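Local coordinates for mandelate racemase/muconate lactonizing enzyme family protein (Roseovarius sp. TM1035, PDB 3T9P) that is a putative member of the mandelate racemase/muconate lactonizing enzyme family, probably an isomerase of the enolase superfamily, at residues 129-142 with 323-337. Sequence-based numbering, arbitrary orientation.
Sequences GSPGPVRAYASSMR and RAIPNAGKYLEFSIE. With SO4 (sulfate ion), chain C.
A136-S139 and L332-S335 pair as parallel strands, the first and last of the C-terminal barrel of an enolase-superfamily fold, so their union closes the barrel. Backbone bonds alternate along the seam, from L332 N to R135 O (2.8 Å) through to I336 N to S139 O (3.1 Å). Y137, S139 and E333 share the inner face. With chi1 at 68° the Y137 side chain stands over its own backbone and the ring reaches across the neighbouring strand: E333 CA lies over one ring face, 3.6 Å from the centroid, while the ring edge meets the face of Y331 in an offset edge-to-face pair, planes at 75°. S139, small and hydroxylic, fits beside E333 and gives its OG proton to the anti lone pair of E333 OE2 (2.7 Å); E333 OE1 accepts from A308 N and Y137 OH bonds K167. Further on, the carboxylate of E337 receives M141 N at OE2 (2.7 Å), and E337 OE1 also pairs with R153. At the other end R323, bent at chi2 and chi3, offers the edge of its guanidinium: NE to S130 O (3.0 Å), NH1 to P133 O (2.9 Å), and NH1 and NH2 to a sulfate probably taken from the crystallisation liquor. G132, having no side chain, lets its CA lie over the guanidinium face in a backbone conformation suited to glycine. On the outer face A136 and A138 are small enough to let F334 and I336 pack against them; L332 rests on helix 313-322 and I336 on helix 147-161, while strand 165-169 continues the barrel beyond strand 132-139.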
loop_
_atom_site.group_PDB
_atom_site.type_symbol
_atom_site.label_atom_id
_atom_site.label_comp_id
_atom_site.label_asym_id
_atom_site.label_seq_id
_atom_site.Cartn_x
_atom_site.Cartn_y
_atom_site.Cartn_z
ATOM N N GLY A 129 10.941 27.791 7.681
ATOM C CA GLY A 129 9.843 28.725 8.024
ATOM C C GLY A 129 10.145 29.326 9.380
ATOM O O GLY A 129 11.331 29.407 9.748
ATOM N N SER A 130 9.116 29.671 10.163
ATOM C CA SER A 130 9.302 30.277 11.408
ATOM C C SER A 130 8.001 30.074 12.171
ATOM O O SER A 130 6.953 29.757 11.541
ATOM C CB SER A 130 9.503 31.771 11.191
ATOM O OG SER A 130 8.374 32.251 10.441
ATOM N N PRO A 131 8.042 30.210 13.517
ATOM C CA PRO A 131 6.799 30.103 14.307
ATOM C C PRO A 131 5.866 31.233 13.948
ATOM O O PRO A 131 6.315 32.230 13.462
ATOM C CB PRO A 131 7.265 30.243 15.739
ATOM C CG PRO A 131 8.628 30.924 15.598
ATOM C CD PRO A 131 9.213 30.329 14.385
ATOM N N GLY A 132 4.578 31.020 14.128
ATOM C CA GLY A 132 3.577 32.016 13.884
ATOM C C GLY A 132 2.190 31.398 13.720
ATOM O O GLY A 132 1.978 30.166 13.889
ATOM N N PRO A 133 1.220 32.250 13.346
ATOM C CA PRO A 133 -0.149 31.753 13.220
ATOM C C PRO A 133 -0.427 31.056 11.889
ATOM O O PRO A 133 0.256 31.293 10.836
ATOM C CB PRO A 133 -0.990 33.079 13.271
ATOM C CG PRO A 133 -0.038 34.132 12.587
ATOM C CD PRO A 133 1.296 33.751 13.315
ATOM N N VAL A 134 -1.396 30.121 11.939
ATOM C CA VAL A 134 -1.877 29.452 10.781
ATOM C C VAL A 134 -3.433 29.632 10.743
ATOM O O VAL A 134 -4.137 29.147 11.660
ATOM C CB VAL A 134 -1.484 27.980 10.897
ATOM C CG1 VAL A 134 -1.928 27.229 9.685
ATOM C CG2 VAL A 134 0.040 27.864 10.931
ATOM N N ARG A 135 -3.975 30.258 9.695
ATOM C CA ARG A 135 -5.429 30.320 9.520
ATOM C C ARG A 135 -5.996 28.893 9.366
ATOM O O ARG A 135 -5.452 28.071 8.618
ATOM C CB ARG A 135 -5.827 30.988 8.208
ATOM C CG ARG A 135 -7.363 31.296 8.151
ATOM C CD ARG A 135 -7.726 31.548 6.747
ATOM N NE ARG A 135 -9.150 31.841 6.645
ATOM C CZ ARG A 135 -9.735 32.090 5.503
ATOM N NH1 ARG A 135 -9.002 32.062 4.384
ATOM N NH2 ARG A 135 -11.024 32.362 5.489
ATOM N N ALA A 136 -7.093 28.626 10.034
ATOM C CA ALA A 136 -7.667 27.247 10.000
ATOM C C ALA A 136 -9.042 27.281 9.358
ATOM O O ALA A 136 -9.787 28.315 9.487
ATOM C CB ALA A 136 -7.837 26.718 11.492
ATOM N N TYR A 137 -9.472 26.126 8.859
ATOM C CA TYR A 137 -10.863 25.965 8.550
ATOM C C TYR A 137 -11.420 24.943 9.532
ATOM O O TYR A 137 -10.759 23.997 9.864
ATOM C CB TYR A 137 -11.078 25.538 7.077
ATOM C CG TYR A 137 -10.634 24.173 6.617
ATOM C CD1 TYR A 137 -9.462 24.027 5.861
ATOM C CD2 TYR A 137 -11.508 23.069 6.709
ATOM C CE1 TYR A 137 -9.126 22.734 5.256
ATOM C CE2 TYR A 137 -11.204 21.814 6.129
ATOM C CZ TYR A 137 -10.001 21.656 5.442
ATOM O OH TYR A 137 -9.769 20.446 4.868
ATOM N N ALA A 138 -12.672 25.148 9.913
ATOM C CA ALA A 138 -13.375 24.251 10.841
ATOM C C ALA A 138 -13.889 23.084 10.017
ATOM O O ALA A 138 -14.597 23.235 9.022
ATOM C CB ALA A 138 -14.601 25.100 11.521
ATOM N N SER A 139 -13.461 21.884 10.338
ATOM C CA SER A 139 -13.827 20.735 9.534
ATOM C C SER A 139 -14.752 19.743 10.317
ATOM O O SER A 139 -14.334 19.205 11.376
ATOM C CB SER A 139 -12.552 19.949 9.153
ATOM O OG SER A 139 -12.859 18.980 8.155
ATOM N N SER A 140 -15.946 19.547 9.796
ATOM C CA SER A 140 -16.854 18.546 10.253
ATOM C C SER A 140 -16.470 17.205 9.599
ATOM O O SER A 140 -16.246 17.133 8.382
ATOM C CB SER A 140 -18.268 18.946 9.812
ATOM O OG SER A 140 -19.064 17.768 9.955
ATOM N N MET A 141 -16.344 16.145 10.401
ATOM C CA MET A 141 -16.150 14.797 9.855
ATOM C C MET A 141 -17.451 14.003 9.601
ATOM O O MET A 141 -17.355 12.887 9.085
ATOM C CB MET A 141 -15.342 13.959 10.839
ATOM C CG MET A 141 -14.044 14.748 11.301
ATOM S SD MET A 141 -13.029 14.969 9.706
ATOM C CE MET A 141 -12.109 16.354 10.294
ATOM N N ARG A 142 -18.629 14.555 9.904
ATOM C CA ARG A 142 -19.841 13.737 10.026
ATOM C C ARG A 142 -20.787 13.897 8.890
ATOM O O ARG A 142 -21.024 15.023 8.402
ATOM C CB ARG A 142 -20.594 14.128 11.337
ATOM C CG ARG A 142 -19.802 13.701 12.552
ATOM C CD ARG A 142 -20.456 14.156 13.916
ATOM N NE ARG A 142 -21.856 13.773 13.993
ATOM C CZ ARG A 142 -22.758 14.343 14.811
ATOM N NH1 ARG A 142 -22.379 15.255 15.680
ATOM N NH2 ARG A 142 -24.042 13.997 14.764
ATOM N N ARG A 323 3.614 26.528 7.942
ATOM C CA ARG A 323 4.515 27.643 8.268
ATOM C C ARG A 323 5.817 27.646 7.445
ATOM O O ARG A 323 6.618 28.576 7.601
ATOM C CB ARG A 323 4.880 27.630 9.769
ATOM C CG ARG A 323 3.705 28.022 10.737
ATOM C CD ARG A 323 3.151 29.442 10.520
ATOM N NE ARG A 323 4.245 30.468 10.555
ATOM C CZ ARG A 323 4.089 31.795 10.362
ATOM N NH1 ARG A 323 2.899 32.338 10.186
ATOM N NH2 ARG A 323 5.142 32.599 10.346
ATOM N N ALA A 324 6.079 26.647 6.621
ATOM C CA ALA A 324 7.369 26.553 6.013
ATOM C C ALA A 324 7.291 26.447 4.495
ATOM O O ALA A 324 8.159 27.001 3.791
ATOM C CB ALA A 324 8.147 25.308 6.630
ATOM N N ILE A 325 6.245 25.839 3.937
ATOM C CA ILE A 325 6.302 25.522 2.484
ATOM C C ILE A 325 6.017 26.794 1.638
ATOM O O ILE A 325 5.240 27.643 2.064
ATOM C CB ILE A 325 5.400 24.380 2.039
ATOM C CG1 ILE A 325 3.897 24.697 2.298
ATOM C CG2 ILE A 325 5.920 23.025 2.691
ATOM C CD1 ILE A 325 2.951 23.716 1.517
ATOM N N PRO A 326 6.641 26.900 0.422
ATOM C CA PRO A 326 6.367 28.151 -0.331
ATOM C C PRO A 326 5.006 28.154 -1.036
ATOM O O PRO A 326 4.524 29.227 -1.518
ATOM C CB PRO A 326 7.542 28.192 -1.365
ATOM C CG PRO A 326 7.837 26.654 -1.617
ATOM C CD PRO A 326 7.623 26.015 -0.253
ATOM N N ASN A 327 4.354 26.984 -1.123
ATOM C CA ASN A 327 3.138 26.912 -1.968
ATOM C C ASN A 327 1.921 26.427 -1.133
ATOM O O ASN A 327 1.244 25.577 -1.591
ATOM C CB ASN A 327 3.272 25.963 -3.245
ATOM C CG ASN A 327 3.833 24.542 -2.915
ATOM O OD1 ASN A 327 4.524 24.372 -1.933
ATOM N ND2 ASN A 327 3.445 23.521 -3.700
ATOM N N ALA A 328 1.740 26.939 0.072
ATOM C CA ALA A 328 0.626 26.558 0.977
ATOM C C ALA A 328 -0.686 27.023 0.417
ATOM O O ALA A 328 -0.713 28.106 -0.185
ATOM C CB ALA A 328 0.857 27.187 2.294
ATOM N N GLY A 329 -1.757 26.202 0.456
ATOM C CA GLY A 329 -3.052 26.779 0.190
ATOM C C GLY A 329 -3.563 27.691 1.321
ATOM O O GLY A 329 -2.813 28.319 2.072
ATOM N N LYS A 330 -4.860 27.750 1.483
ATOM C CA LYS A 330 -5.522 28.831 2.246
ATOM C C LYS A 330 -5.582 28.650 3.739
ATOM O O LYS A 330 -5.844 29.569 4.493
ATOM C CB LYS A 330 -6.949 29.100 1.655
ATOM C CG LYS A 330 -6.888 29.680 0.258
ATOM C CD LYS A 330 -8.277 29.561 -0.393
ATOM C CE LYS A 330 -8.099 29.588 -1.847
ATOM N NZ LYS A 330 -9.300 30.108 -2.453
ATOM N N TYR A 331 -5.434 27.424 4.200
ATOM C CA TYR A 331 -5.830 27.142 5.541
ATOM C C TYR A 331 -5.471 25.726 5.983
ATOM O O TYR A 331 -5.428 24.783 5.191
ATOM C CB TYR A 331 -7.358 27.332 5.712
ATOM C CG TYR A 331 -8.258 27.161 4.494
ATOM C CD1 TYR A 331 -8.139 26.081 3.647
ATOM C CD2 TYR A 331 -9.270 28.162 4.183
ATOM C CE1 TYR A 331 -8.925 25.947 2.488
ATOM C CE2 TYR A 331 -10.106 28.037 3.019
ATOM C CZ TYR A 331 -9.927 26.961 2.198
ATOM O OH TYR A 331 -10.698 26.837 1.066
ATOM N N LEU A 332 -5.372 25.585 7.287
ATOM C CA LEU A 332 -5.162 24.327 7.965
ATOM C C LEU A 332 -6.504 23.612 8.178
ATOM O O LEU A 332 -7.404 24.194 8.754
ATOM C CB LEU A 332 -4.524 24.624 9.334
ATOM C CG LEU A 332 -4.480 23.568 10.468
ATOM C CD1 LEU A 332 -3.415 22.559 10.176
ATOM C CD2 LEU A 332 -4.364 24.194 11.924
ATOM N N GLU A 333 -6.620 22.343 7.804
ATOM C CA GLU A 333 -7.800 21.541 8.260
ATOM C C GLU A 333 -7.813 21.368 9.779
ATOM O O GLU A 333 -6.836 20.841 10.357
ATOM C CB GLU A 333 -7.766 20.181 7.596
ATOM C CG GLU A 333 -9.092 19.413 8.043
ATOM C CD GLU A 333 -9.392 18.217 7.231
ATOM O OE1 GLU A 333 -8.465 17.668 6.560
ATOM O OE2 GLU A 333 -10.561 17.741 7.339
ATOM N N PHE A 334 -8.861 21.874 10.458
ATOM C CA PHE A 334 -8.946 21.745 11.959
ATOM C C PHE A 334 -10.217 20.974 12.372
ATOM O O PHE A 334 -11.317 21.495 12.252
ATOM C CB PHE A 334 -8.851 23.131 12.599
ATOM C CG PHE A 334 -8.648 23.087 14.094
ATOM C CD1 PHE A 334 -7.375 22.975 14.632
ATOM C CD2 PHE A 334 -9.730 23.124 14.968
ATOM C CE1 PHE A 334 -7.174 22.890 16.047
ATOM C CE2 PHE A 334 -9.551 23.000 16.360
ATOM C CZ PHE A 334 -8.270 22.906 16.914
ATOM N N SER A 335 -10.080 19.729 12.860
ATOM C CA SER A 335 -11.252 18.959 13.158
ATOM C C SER A 335 -11.980 19.647 14.356
ATOM O O SER A 335 -11.375 19.971 15.373
ATOM C CB SER A 335 -10.812 17.542 13.561
ATOM O OG SER A 335 -11.935 16.917 14.163
ATOM N N ILE A 336 -13.241 19.948 14.193
ATOM C CA ILE A 336 -14.002 20.580 15.289
ATOM C C ILE A 336 -14.824 19.534 16.094
ATOM O O ILE A 336 -15.614 19.905 16.954
ATOM C CB ILE A 336 -14.901 21.807 14.780
ATOM C CG1 ILE A 336 -15.621 21.539 13.439
ATOM C CG2 ILE A 336 -13.976 23.027 14.463
ATOM C CD1 ILE A 336 -16.953 20.620 13.689
ATOM N N GLU A 337 -14.642 18.250 15.813
ATOM C CA GLU A 337 -15.479 17.214 16.442
ATOM C C GLU A 337 -15.059 17.163 17.889
ATOM O O GLU A 337 -13.861 17.250 18.216
ATOM C CB GLU A 337 -15.227 15.864 15.793
ATOM C CG GLU A 337 -15.639 15.788 14.279
ATOM C CD GLU A 337 -17.074 16.114 14.059
ATOM O OE1 GLU A 337 -17.849 16.163 15.082
ATOM O OE2 GLU A 337 -17.498 16.338 12.886
HETATM S S SO4 C . 3.414 35.889 10.246
HETATM O O1 SO4 C . 4.589 35.133 10.667
HETATM O O2 SO4 C . 2.355 35.009 9.720
HETATM O O3 SO4 C . 2.935 36.601 11.455
HETATM O O4 SO4 C . 3.753 36.818 9.154
HETATM O O HOH W 1 -6.106 32.004 3.758
HETATM O O HOH W 2 -19.453 15.227 16.953
#